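Side-chain contacts in cell wall surface anchor family protein (Streptococcus agalactiae serogroup V, PDB 3TW0), which probably serves as the adhesive tip pilin of the streptococcal pilus, this piece of it holding a metal-binding von Willebrand factor type A domain: residues R33-K36 and A37-V41; T49-K52 and D53-V56; T143-Q146 and K147-K151; V239-G243 and G244-A248. The protein carries 2 engineered substitutions. All coordinates share one frame; numbering follows the deposited sequence.

Contact 1: residues R33-K36 and A37-V41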
ATOM      1  N   ARG A  33       7.002 -12.392 -10.319  1.00 24.72           N
ATOM      2  CA  ARG A  33       6.056 -11.291 -10.285  1.00 23.21           C
ATOM      3  C   ARG A  33       6.627 -10.004 -10.884  1.00 22.51           C
ATOM      4  O   ARG A  33       6.061  -9.465 -11.826  1.00 21.94           O
ATOM      5  CB  ARG A  33       5.541 -11.087  -8.867  1.00 23.53           C
ATOM      6  CG  ARG A  33       4.436 -12.050  -8.483  1.00 21.94           C
ATOM      7  CD  ARG A  33       4.014 -11.777  -7.097  1.00 22.19           C
ATOM      8  NE  ARG A  33       2.927 -12.647  -6.695  1.00 22.58           N
ATOM      9  CZ  ARG A  33       2.748 -13.110  -5.464  1.00 22.86           C
ATOM     10  NH1 ARG A  33       3.609 -12.791  -4.505  1.00 19.39           N
ATOM     11  NH2 ARG A  33       1.699 -13.903  -5.198  1.00 21.62           N
ATOM     12  N   ALA A  34       7.774  -9.552 -10.388  1.00 22.05           N
ATOM     13  CA  ALA A  34       8.313  -8.254 -10.818  1.00 21.58           C
ATOM     14  C   ALA A  34       8.765  -8.248 -12.265  1.00 21.40           C
ATOM     15  O   ALA A  34       8.544  -7.269 -12.984  1.00 20.67           O
ATOM     16  CB  ALA A  34       9.423  -7.818  -9.937  1.00 20.67           C
ATOM     17  N   LEU A  35       9.427  -9.325 -12.678  1.00 21.72           N
ATOM     18  CA  LEU A  35       9.890  -9.438 -14.067  1.00 21.91           C
ATOM     19  C   LEU A  35       8.676  -9.337 -14.990  1.00 21.79           C
ATOM     20  O   LEU A  35       8.686  -8.571 -15.962  1.00 21.56           O
ATOM     21  CB  LEU A  35      10.653 -10.755 -14.303  1.00 21.75           C
ATOM     22  CG  LEU A  35      10.954 -11.246 -15.746  1.00 23.12           C
ATOM     23  CD1 LEU A  35      11.848 -10.318 -16.547  1.00 22.52           C
ATOM     24  CD2 LEU A  35      11.543 -12.659 -15.736  1.00 22.99           C
ATOM     25  N   LYS A  36       7.634 -10.093 -14.662  1.00 21.84           N
ATOM     26  CA  LYS A  36       6.436 -10.168 -15.499  1.00 22.19           C
ATOM     27  C   LYS A  36       5.653  -8.861 -15.494  1.00 21.57           C
ATOM     28  O   LYS A  36       5.130  -8.436 -16.530  1.00 21.19           O
ATOM     29  CB  LYS A  36       5.586 -11.385 -15.100  1.00 22.25           C
ATOM     30  CG  LYS A  36       6.260 -12.756 -15.476  1.00 24.89           C
ATOM     31  CD  LYS A  36       5.521 -14.014 -14.977  1.00 27.92           C
ATOM     32  CE  LYS A  36       4.057 -13.721 -14.599  1.00 33.56           C
ATOM     33  NZ  LYS A  36       3.075 -14.682 -15.206  1.00 37.97           N
ATOM     34  N   ALA A  37       5.587  -8.219 -14.325  1.00 21.54           N
ATOM     35  CA  ALA A  37       4.961  -6.902 -14.202  1.00 20.75           C
ATOM     36  C   ALA A  37       5.714  -5.851 -15.039  1.00 20.39           C
ATOM     37  O   ALA A  37       5.110  -5.093 -15.788  1.00 20.41           O
ATOM     38  CB  ALA A  37       4.879  -6.495 -12.732  1.00 20.77           C
ATOM     39  N   GLY A  38       7.038  -5.837 -14.943  1.00 19.84           N
ATOM     40  CA  GLY A  38       7.841  -4.936 -15.739  1.00 19.82           C
ATOM     41  C   GLY A  38       7.680  -5.132 -17.240  1.00 20.75           C
ATOM     42  O   GLY A  38       7.628  -4.150 -18.003  1.00 19.88           O
ATOM     43  N   GLU A  39       7.567  -6.393 -17.663  1.00 20.67           N
ATOM     44  CA  GLU A  39       7.363  -6.694 -19.090  1.00 21.94           C
ATOM     45  C   GLU A  39       6.002  -6.250 -19.592  1.00 21.74           C
ATOM     46  O   GLU A  39       5.864  -5.708 -20.692  1.00 22.01           O
ATOM     47  CB  GLU A  39       7.629  -8.172 -19.354  1.00 21.97           C
ATOM     48  CG  GLU A  39       9.136  -8.462 -19.224  1.00 25.06           C
ATOM     49  CD  GLU A  39       9.497  -9.900 -19.479  1.00 28.73           C
ATOM     50  OE1 GLU A  39       8.588 -10.767 -19.463  1.00 31.78           O
ATOM     51  OE2 GLU A  39      10.692 -10.155 -19.699  1.00 27.35           O
ATOM     52  N   ALA A  40       4.993  -6.437 -18.756  1.00 22.09           N
ATOM     53  CA  ALA A  40       3.646  -6.011 -19.097  1.00 21.75           C
ATOM     54  C   ALA A  40       3.625  -4.498 -19.283  1.00 21.29           C
ATOM     55  O   ALA A  40       3.073  -3.999 -20.270  1.00 20.88           O
ATOM     56  CB  ALA A  40       2.678  -6.433 -18.004  1.00 22.15           C
ATOM     57  N   VAL A  41       4.227  -3.770 -18.342  1.00 21.41           N
ATOM     58  CA  VAL A  41       4.381  -2.301 -18.478  1.00 21.78           C
ATOM     59  C   VAL A  41       5.097  -1.897 -19.783  1.00 21.90           C
ATOM     60  O   VAL A  41       4.596  -1.072 -20.544  1.00 21.19           O
ATOM     61  CB  VAL A  41       5.090  -1.673 -17.251  1.00 21.90           C
ATOM     62  CG1 VAL A  41       5.336  -0.161 -17.472  1.00 22.26           C
ATOM     63  CG2 VAL A  41       4.288  -1.913 -15.998  1.00 22.23           C
TER
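The side chains of Leu35 and Glu39 meet one helical turn apart. With chi1 at 166°, CG of Leu35 lies opposite its backbone N, and CD1 comes round to 3.4 Å from Glu39 OE2 although the CB bond points away from residues 37-41. The two side chains run at a slant to each other, and the touch is a van der Waals one between a methyl and a carboxylate oxygen. Glu39 runs extended beyond CG, and its CG rests 3.3 Å from Leu35 O. Both residues lie on a partly exposed side of the helix.

The backbone bonds are those of a regular alpha helix. Ala37 N donates to Arg33 O at 2.8 Å, and Gly38 N to Ala34 O at 2.9 Å. Glu39 N and Ala40 N repeat the pattern with Leu35 O and Lys36 O.

This is the first part of helix 33-48 of the von Willebrand factor type A domain. The helix packs on the central parallel sheet through Ala37 and Val41, which touch strands 11-18 and 165-172.

Two alanine methyls rest on carbonyl oxygens of the preceding turn: Ala37 CB is 3.3 Å from Arg33 O, and Ala40 CB is 3.5 Å from Lys36 O.

The guanidinium of Arg33 is held by other parts of the chain. NH2 donates to Gly326 O and NH1 to Ser22 O, Ser22 being a residue of the magnesium site.

Contact 2: residues T49-K52 and D53-V56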
ATOM      1  N   THR A  49       2.045   4.464 -26.890  1.00 33.06           N
ATOM      2  CA  THR A  49       2.825   5.474 -27.568  1.00 33.30           C
ATOM      3  C   THR A  49       2.982   5.218 -29.072  1.00 34.05           C
ATOM      4  O   THR A  49       3.678   5.980 -29.745  1.00 33.94           O
ATOM      5  CB  THR A  49       4.232   5.604 -26.960  1.00 33.31           C
ATOM      6  OG1 THR A  49       4.902   4.338 -27.043  1.00 32.69           O
ATOM      7  CG2 THR A  49       4.156   6.068 -25.500  1.00 32.61           C
ATOM      8  N   SER A  50       2.360   4.156 -29.588  1.00 34.13           N
ATOM      9  CA  SER A  50       2.382   3.890 -31.024  1.00 35.17           C
ATOM     10  C   SER A  50       1.682   5.045 -31.736  1.00 35.92           C
ATOM     11  O   SER A  50       2.178   5.554 -32.752  1.00 36.35           O
ATOM     12  CB  SER A  50       1.766   2.533 -31.365  1.00 34.77           C
ATOM     13  OG  SER A  50       0.401   2.490 -30.992  1.00 34.53           O
ATOM     14  N   ASN A  51       0.561   5.477 -31.170  1.00 36.31           N
ATOM     15  CA  ASN A  51      -0.047   6.749 -31.517  1.00 37.23           C
ATOM     16  C   ASN A  51       0.722   7.916 -30.863  1.00 37.12           C
ATOM     17  O   ASN A  51       0.751   8.041 -29.637  1.00 37.00           O
ATOM     18  CB  ASN A  51      -1.516   6.745 -31.088  1.00 37.40           C
ATOM     19  CG  ASN A  51      -2.248   8.018 -31.475  1.00 39.98           C
ATOM     20  OD1 ASN A  51      -1.636   9.071 -31.673  1.00 41.05           O
ATOM     21  ND2 ASN A  51      -3.575   7.927 -31.582  1.00 41.82           N
ATOM     22  N   LYS A  52       1.329   8.770 -31.687  1.00 37.23           N
ATOM     23  CA  LYS A  52       2.220   9.846 -31.215  1.00 37.04           C
ATOM     24  C   LYS A  52       1.526  10.968 -30.416  1.00 36.09           C
ATOM     25  O   LYS A  52       2.187  11.822 -29.824  1.00 35.80           O
ATOM     26  CB  LYS A  52       3.066  10.399 -32.394  1.00 37.51           C
ATOM     27  CG  LYS A  52       2.943  11.921 -32.659  1.00 40.27           C
ATOM     28  CD  LYS A  52       3.358  12.302 -34.101  1.00 44.17           C
ATOM     29  CE  LYS A  52       2.881  13.710 -34.492  1.00 46.72           C
ATOM     30  NZ  LYS A  52       3.455  14.804 -33.651  1.00 47.99           N
ATOM     31  N   ASP A  53       0.199  10.958 -30.391  1.00 35.19           N
ATOM     32  CA  ASP A  53      -0.561  11.953 -29.618  1.00 34.27           C
ATOM     33  C   ASP A  53      -0.766  11.588 -28.142  1.00 32.58           C
ATOM     34  O   ASP A  53      -1.132  12.438 -27.321  1.00 32.84           O
ATOM     35  CB  ASP A  53      -1.927  12.198 -30.267  1.00 34.53           C
ATOM     36  CG  ASP A  53      -1.824  12.897 -31.617  1.00 37.55           C
ATOM     37  OD1 ASP A  53      -0.740  13.464 -31.937  1.00 35.98           O
ATOM     38  OD2 ASP A  53      -2.849  12.885 -32.349  1.00 39.67           O
ATOM     39  N   ASN A  54      -0.590  10.319 -27.809  1.00 30.83           N
ATOM     40  CA  ASN A  54      -0.942   9.870 -26.468  1.00 29.10           C
ATOM     41  C   ASN A  54       0.186  10.179 -25.511  1.00 27.54           C
ATOM     42  O   ASN A  54       1.338  10.172 -25.913  1.00 27.62           O
ATOM     43  CB  ASN A  54      -1.214   8.369 -26.439  1.00 29.04           C
ATOM     44  CG  ASN A  54      -2.450   7.968 -27.222  1.00 30.59           C
ATOM     45  OD1 ASN A  54      -2.514   6.849 -27.742  1.00 31.31           O
ATOM     46  ND2 ASN A  54      -3.442   8.857 -27.300  1.00 28.06           N
ATOM     47  N   ARG A  55      -0.131  10.438 -24.242  1.00 25.67           N
ATOM     48  CA  ARG A  55       0.949  10.556 -23.259  1.00 23.59           C
ATOM     49  C   ARG A  55       0.958   9.438 -22.225  1.00 22.78           C
ATOM     50  O   ARG A  55      -0.081   8.846 -21.941  1.00 22.81           O
ATOM     51  CB  ARG A  55       0.987  11.941 -22.625  1.00 22.85           C
ATOM     52  CG  ARG A  55       0.999  13.051 -23.660  1.00 22.11           C
ATOM     53  CD  ARG A  55       1.007  14.404 -23.034  1.00 18.63           C
ATOM     54  NE  ARG A  55      -0.182  14.633 -22.229  1.00 21.23           N
ATOM     55  CZ  ARG A  55      -0.326  15.639 -21.375  1.00 19.36           C
ATOM     56  NH1 ARG A  55       0.663  16.496 -21.198  1.00 21.08           N
ATOM     57  NH2 ARG A  55      -1.457  15.776 -20.697  1.00 17.63           N
ATOM     58  N   VAL A  56       2.151   9.151 -21.690  1.00 21.25           N
ATOM     59  CA  VAL A  56       2.353   8.165 -20.632  1.00 19.61           C
ATOM     60  C   VAL A  56       3.087   8.767 -19.441  1.00 18.84           C
ATOM     61  O   VAL A  56       3.875   9.710 -19.584  1.00 18.51           O
ATOM     62  CB  VAL A  56       3.189   6.954 -21.114  1.00 19.78           C
ATOM     63  CG1 VAL A  56       2.383   6.108 -22.087  1.00 19.86           C
ATOM     64  CG2 VAL A  56       4.522   7.415 -21.739  1.00 17.97           C
TER
HETATM   65  O   HOH W   1       2.721   8.748 -27.932  1.00 29.67           O
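Two groups meet at Asn51 O. One is Asn54 N, which donates to it at 3.2 Å. The Asn54 N-H points almost straight at the oxygen, with an angle of 170°, but comes from above the carbonyl plane. The other is water 1, which lies 2.7 Å from Asn51 O and 2.8 Å from Asn54 O and links the two backbone carbonyls.

The Asn51 side chain adds a second grip. A chi1 of -177° turns its amide away from its own backbone N and brings OD1 to Asp53 N. There OD1 accepts from Asp53 N at 2.9 Å, with the donor tilted 31° from the amide plane. This is an Asx turn laid over a type I beta turn from Asn51 to Asn54. The turn leads from helix 33-48 into strand 55-61, an outermost strand of the parallel sheet in the von Willebrand factor type A domain.

Asp53 CB lies 3.4 Å from Asn51 OD1.

The apolar contact is made farther along. Thr49 and Val56 cross at about a right angle, and Thr49 CG2 touches Val56 CG1 at 3.8 Å. Thr49 OG1 donates back to Ile45 O of the helix, while Val56 also packs on Ile45 and Ile48.

Contact 3: residues T143-Q146 and K147-K151. With MG (magnesium ion), chain E; ACT (acetate ion), chain F.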
ATOM      1  N   THR A 143       2.967  -2.569   0.561  1.00 16.00           N
ATOM      2  CA  THR A 143       2.124  -2.326  -0.628  1.00 14.54           C
ATOM      3  C   THR A 143       1.141  -1.186  -0.312  1.00 13.76           C
ATOM      4  O   THR A 143       0.013  -1.425   0.103  1.00 14.52           O
ATOM      5  CB  THR A 143       1.431  -3.620  -1.069  1.00 14.68           C
ATOM      6  OG1 THR A 143       2.389  -4.690  -1.065  1.00 15.25           O
ATOM      7  CG2 THR A 143       0.826  -3.500  -2.491  1.00 14.88           C
ATOM      8  N   PHE A 144       1.596   0.055  -0.435  1.00 13.50           N
ATOM      9  CA  PHE A 144       0.775   1.199  -0.072  1.00 13.65           C
ATOM     10  C   PHE A 144       0.040   1.642  -1.348  1.00 13.45           C
ATOM     11  O   PHE A 144       0.294   2.707  -1.896  1.00 14.16           O
ATOM     12  CB  PHE A 144       1.645   2.348   0.476  1.00 13.71           C
ATOM     13  CG  PHE A 144       0.879   3.370   1.274  1.00 13.53           C
ATOM     14  CD1 PHE A 144      -0.514   3.349   1.324  1.00 10.92           C
ATOM     15  CD2 PHE A 144       1.554   4.383   1.937  1.00 11.88           C
ATOM     16  CE1 PHE A 144      -1.208   4.305   2.083  1.00 11.85           C
ATOM     17  CE2 PHE A 144       0.865   5.344   2.701  1.00 12.91           C
ATOM     18  CZ  PHE A 144      -0.511   5.296   2.787  1.00 13.54           C
ATOM     19  N   THR A 145      -0.809   0.767  -1.851  1.00 13.20           N
ATOM     20  CA  THR A 145      -1.655   1.059  -3.002  1.00 13.49           C
ATOM     21  C   THR A 145      -2.402   2.391  -2.941  1.00 13.21           C
ATOM     22  O   THR A 145      -2.445   3.109  -3.938  1.00 15.18           O
ATOM     23  CB  THR A 145      -2.617  -0.136  -3.249  1.00 12.30           C
ATOM     24  OG1 THR A 145      -1.824  -1.312  -3.516  1.00 12.20           O
ATOM     25  CG2 THR A 145      -3.519   0.100  -4.466  1.00 10.82           C
ATOM     26  N   GLN A 146      -2.979   2.731  -1.786  1.00 13.26           N
ATOM     27  CA  GLN A 146      -3.772   3.957  -1.687  1.00 12.44           C
ATOM     28  C   GLN A 146      -2.938   5.178  -2.091  1.00 13.29           C
ATOM     29  O   GLN A 146      -3.352   5.995  -2.907  1.00 12.25           O
ATOM     30  CB  GLN A 146      -4.314   4.165  -0.287  1.00 11.39           C
ATOM     31  CG  GLN A 146      -5.183   5.443  -0.130  1.00  9.68           C
ATOM     32  CD  GLN A 146      -5.820   5.525   1.221  1.00 12.93           C
ATOM     33  OE1 GLN A 146      -5.570   4.676   2.084  1.00 12.03           O
ATOM     34  NE2 GLN A 146      -6.664   6.541   1.431  1.00 12.91           N
ATOM     35  N   LYS A 147      -1.746   5.282  -1.516  1.00 14.07           N
ATOM     36  CA  LYS A 147      -0.843   6.381  -1.838  1.00 13.42           C
ATOM     37  C   LYS A 147      -0.525   6.450  -3.314  1.00 12.90           C
ATOM     38  O   LYS A 147      -0.490   7.539  -3.877  1.00 14.13           O
ATOM     39  CB  LYS A 147       0.462   6.249  -1.026  1.00 13.59           C
ATOM     40  CG  LYS A 147       1.344   7.474  -1.084  1.00 14.77           C
ATOM     41  CD  LYS A 147       2.667   7.194  -0.342  1.00 16.43           C
ATOM     42  CE  LYS A 147       3.205   8.423   0.366  1.00 20.78           C
ATOM     43  NZ  LYS A 147       3.369   9.550  -0.515  1.00 23.54           N
ATOM     44  N   ALA A 148      -0.213   5.310  -3.931  1.00 14.03           N
ATOM     45  CA  ALA A 148       0.039   5.277  -5.378  1.00 14.64           C
ATOM     46  C   ALA A 148      -1.175   5.728  -6.213  1.00 14.88           C
ATOM     47  O   ALA A 148      -1.024   6.421  -7.226  1.00 14.50           O
ATOM     48  CB  ALA A 148       0.474   3.901  -5.818  1.00 14.62           C
ATOM     49  N   LEU A 149      -2.374   5.301  -5.817  1.00 15.87           N
ATOM     50  CA  LEU A 149      -3.593   5.746  -6.536  1.00 15.88           C
ATOM     51  C   LEU A 149      -3.737   7.264  -6.463  1.00 15.93           C
ATOM     52  O   LEU A 149      -4.046   7.921  -7.472  1.00 15.81           O
ATOM     53  CB  LEU A 149      -4.840   5.043  -5.977  1.00 16.12           C
ATOM     54  CG  LEU A 149      -4.959   3.575  -6.363  1.00 16.98           C
ATOM     55  CD1 LEU A 149      -6.001   2.790  -5.478  1.00 16.60           C
ATOM     56  CD2 LEU A 149      -5.335   3.486  -7.826  1.00 16.81           C
ATOM     57  N   MET A 150      -3.474   7.819  -5.267  1.00 15.90           N
ATOM     58  CA  MET A 150      -3.500   9.243  -5.049  1.00 15.64           C
ATOM     59  C   MET A 150      -2.503   9.975  -5.923  1.00 15.88           C
ATOM     60  O   MET A 150      -2.821  11.044  -6.452  1.00 15.97           O
ATOM     61  CB  MET A 150      -3.237   9.574  -3.576  1.00 17.05           C
ATOM     62  CG  MET A 150      -4.331   9.086  -2.647  1.00 15.27           C
ATOM     63  SD  MET A 150      -3.812   9.048  -0.928  1.00 17.98           S
ATOM     64  CE  MET A 150      -3.549  10.769  -0.572  1.00 16.13           C
ATOM     65  N   LYS A 151      -1.309   9.416  -6.105  1.00 14.82           N
ATOM     66  CA  LYS A 151      -0.335  10.030  -6.998  1.00 15.09           C
ATOM     67  C   LYS A 151      -0.775   9.963  -8.470  1.00 14.93           C
ATOM     68  O   LYS A 151      -0.648  10.953  -9.182  1.00 14.06           O
ATOM     69  CB  LYS A 151       1.072   9.421  -6.827  1.00 15.96           C
ATOM     70  CG  LYS A 151       2.181  10.163  -7.606  1.00 19.05           C
ATOM     71  CD  LYS A 151       2.445  11.594  -7.014  1.00 25.07           C
ATOM     72  CE  LYS A 151       3.362  12.394  -7.961  1.00 30.20           C
ATOM     73  NZ  LYS A 151       4.285  13.404  -7.295  1.00 32.13           N
TER
HETATM   74 MG    MG E 701       3.140  -6.409  -2.024  1.00 20.16          MG
HETATM   75  C   ACT F 702       4.476  -6.334   0.782  1.00 17.37           C
HETATM   76  O   ACT F 702       4.468  -6.657  -0.418  1.00 16.64           O
HETATM   77  OXT ACT F 702       3.509  -5.619   1.129  1.00 15.99           O
HETATM   78  CH3 ACT F 702       5.574  -6.756   1.748  1.00 17.40           C
HETATM   79  O   HOH W   2       1.951  -6.386  -3.538  1.00 18.47           O
HETATM   80  O   HOH W   3       1.599  -7.522  -0.893  1.00 16.47           O
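The Phe144 ring lies flat against the aliphatic start of Lys147. Lys147 CB stands over the centre of one ring face, 3.6 Å from the centroid and 9° off the ring normal. This is a CH-pi contact. Lys147 CD adds a touch at 3.8 Å from Phe144 CD2, before the chain bends away. A chi1 near -161° puts the Phe144 ring on the carbonyl side of its residue and brings its face against Lys147 CB.

Thr145 and Leu149 lie side by side and point the same way, with Thr145 CG2 3.8 Å from Leu149 CD1. Gln146 and Met150 cross obliquely, with Gln146 CG 3.9 Å from Met150 SD. The hydroxyl of Thr145 is hydrogen-bonded to Tyr61 OH, and Gln146 OE1 accepts from Tyr180 N.

Thr143, just before the helix, takes no part in this packing and binds the metal. Its OG1 lies 2.1 Å from the magnesium ion and also donates to acetate OXT at 2.6 Å. The same acetate gives its other oxygen to the metal. Two waters, Ser20 and Ser22 complete the six ligands.

Phe144 stands at the N-cap position of helix 145-159 and is the centre of an inverse gamma turn. The acetate, probably from the crystallisation liquor, may mimic the acidic residue that a ligand offers to such sites. The turn joins the helix to the magnesium-binding threonine of a metal ion-dependent adhesion site, as in other von Willebrand factor type A domains.

Contact 4: residues V239-G243 and G244-A248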
ATOM      1  N   VAL A 239       1.829 -10.305  20.015  1.00 23.03           N
ATOM      2  CA  VAL A 239       2.648 -11.048  19.057  1.00 24.01           C
ATOM      3  C   VAL A 239       2.820 -12.444  19.600  1.00 25.43           C
ATOM      4  O   VAL A 239       3.276 -12.592  20.714  1.00 24.81           O
ATOM      5  CB  VAL A 239       4.057 -10.434  18.907  1.00 23.87           C
ATOM      6  CG1 VAL A 239       4.921 -11.258  17.917  1.00 23.02           C
ATOM      7  CG2 VAL A 239       3.951  -9.008  18.473  1.00 23.58           C
ATOM      8  N   PRO A 240       2.435 -13.468  18.819  1.00 26.65           N
ATOM      9  CA  PRO A 240       2.605 -14.861  19.264  1.00 27.44           C
ATOM     10  C   PRO A 240       3.973 -15.432  18.895  1.00 28.50           C
ATOM     11  O   PRO A 240       4.634 -14.937  17.987  1.00 27.33           O
ATOM     12  CB  PRO A 240       1.513 -15.610  18.485  1.00 26.97           C
ATOM     13  CG  PRO A 240       1.360 -14.841  17.210  1.00 26.33           C
ATOM     14  CD  PRO A 240       1.704 -13.381  17.536  1.00 26.65           C
ATOM     15  N   VAL A 241       4.399 -16.467  19.612  1.00 30.92           N
ATOM     16  CA  VAL A 241       5.610 -17.184  19.227  1.00 33.03           C
ATOM     17  C   VAL A 241       5.285 -17.892  17.935  1.00 34.39           C
ATOM     18  O   VAL A 241       4.212 -18.463  17.802  1.00 35.49           O
ATOM     19  CB  VAL A 241       6.103 -18.184  20.325  1.00 33.11           C
ATOM     20  CG1 VAL A 241       6.430 -17.421  21.631  1.00 32.81           C
ATOM     21  CG2 VAL A 241       5.071 -19.321  20.563  1.00 33.35           C
ATOM     22  N   THR A 242       6.198 -17.827  16.980  1.00 36.26           N
ATOM     23  CA  THR A 242       5.998 -18.412  15.660  1.00 38.25           C
ATOM     24  C   THR A 242       5.414 -19.844  15.679  1.00 39.35           C
ATOM     25  O   THR A 242       5.949 -20.738  16.332  1.00 39.50           O
ATOM     26  CB  THR A 242       7.297 -18.324  14.833  1.00 38.30           C
ATOM     27  OG1 THR A 242       7.677 -16.943  14.707  1.00 38.42           O
ATOM     28  CG2 THR A 242       7.108 -18.932  13.442  1.00 39.06           C
ATOM     29  N   GLY A 243       4.289 -20.018  14.978  1.00 40.71           N
ATOM     30  CA  GLY A 243       3.597 -21.305  14.860  1.00 41.92           C
ATOM     31  C   GLY A 243       2.837 -21.725  16.110  1.00 42.97           C
ATOM     32  O   GLY A 243       2.342 -22.862  16.196  1.00 43.27           O
ATOM     33  N   GLY A 244       2.726 -20.808  17.075  1.00 43.47           N
ATOM     34  CA  GLY A 244       2.199 -21.145  18.397  1.00 43.81           C
ATOM     35  C   GLY A 244       1.010 -20.340  18.892  1.00 44.36           C
ATOM     36  O   GLY A 244       0.314 -19.651  18.131  1.00 44.95           O
ATOM     37  N   THR A 245       0.794 -20.423  20.194  1.00 44.20           N
ATOM     38  CA  THR A 245      -0.407 -19.911  20.826  1.00 43.94           C
ATOM     39  C   THR A 245      -0.039 -18.880  21.897  1.00 43.25           C
ATOM     40  O   THR A 245      -0.887 -18.124  22.386  1.00 43.04           O
ATOM     41  CB  THR A 245      -1.199 -21.098  21.464  1.00 44.43           C
ATOM     42  OG1 THR A 245      -1.957 -20.646  22.589  1.00 46.16           O
ATOM     43  CG2 THR A 245      -0.250 -22.209  21.941  1.00 44.94           C
ATOM     44  N   THR A 246       1.236 -18.866  22.264  1.00 41.83           N
ATOM     45  CA  THR A 246       1.675 -18.158  23.450  1.00 40.39           C
ATOM     46  C   THR A 246       2.415 -16.888  23.041  1.00 38.68           C
ATOM     47  O   THR A 246       3.090 -16.861  22.003  1.00 38.53           O
ATOM     48  CB  THR A 246       2.514 -19.084  24.401  1.00 40.75           C
ATOM     49  OG1 THR A 246       3.823 -18.534  24.581  1.00 42.46           O
ATOM     50  CG2 THR A 246       2.660 -20.508  23.839  1.00 41.56           C
ATOM     51  N   GLN A 247       2.246 -15.828  23.834  1.00 36.38           N
ATOM     52  CA  GLN A 247       2.771 -14.496  23.486  1.00 33.82           C
ATOM     53  C   GLN A 247       4.293 -14.499  23.518  1.00 32.35           C
ATOM     54  O   GLN A 247       4.870 -15.013  24.464  1.00 31.72           O
ATOM     55  CB  GLN A 247       2.204 -13.419  24.432  1.00 33.95           C
ATOM     56  CG  GLN A 247       2.977 -12.098  24.399  1.00 32.80           C
ATOM     57  CD  GLN A 247       2.257 -10.931  25.044  1.00 32.07           C
ATOM     58  OE1 GLN A 247       1.458 -11.093  25.974  1.00 34.29           O
ATOM     59  NE2 GLN A 247       2.549  -9.734  24.558  1.00 29.37           N
ATOM     60  N   ALA A 248       4.936 -13.932  22.493  1.00 30.36           N
ATOM     61  CA  ALA A 248       6.392 -13.776  22.501  1.00 29.29           C
ATOM     62  C   ALA A 248       6.859 -12.685  23.442  1.00 28.69           C
ATOM     63  O   ALA A 248       6.101 -11.783  23.801  1.00 29.10           O
ATOM     64  CB  ALA A 248       6.942 -13.534  21.097  1.00 28.69           C
TER
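Val241 N meets Thr246 O in a surface loop folded back on itself by a type II beta turn from Val241 to Gly244, with a single antiparallel bridge between Pro240 and Gln247. The close part of the contact is at this bridge. Val241 N donates to Thr246 O at 2.8 Å, nearly along the carbonyl direction, and Ala248 N donates to Val239 O at 2.8 Å. Two CA-H...O contacts fill in between them. Gln247 CA lies 3.4 Å from Val239 O, and Pro240 CA lies 3.4 Å from Thr246 O.

Val241 supplies most of the side-chain packing. Its CG1 is anti to the carbonyl carbon (chi1 -61°), which sets this methyl against Ala248 CB at 4.0 Å. Val239 reaches the same methyl of Ala248 more loosely.

The turn end is exposed. Gly244 N donates to Val241 O at 2.9 Å with a bent angle of 136°. Gly243 holds a positive phi, which favours glycine. Thr242 and Thr245 point away from the opposite segment.

At the base, Val239, Gln247 and Ala248 join strand 271-276. The Gln247 chain runs extended beyond CG, and its NE2 donates to Leu274 O of that strand.

Overall arrangement
Contacts 1, 2 and 3 belong to the von Willebrand factor type A fold. Contact 1 lies near the start of helix 33-48, and contact 2 follows that helix, turning the chain into strand 55-61. Their centres are 21 Å apart. Contact 3 starts helix 145-159, and its centre lies 18 Å from that of contact 1. Contacts 1 and 3 both border the magnesium site. Thr143 of contact 3 binds the ion directly, while the Arg33 side chain of contact 1 comes within about 7 Å of it. Contact 2 lies away from the metal. Contact 4 is a surface loop, with its centre 32 Å from that of contact 3 and 54 Å from that of contact 2.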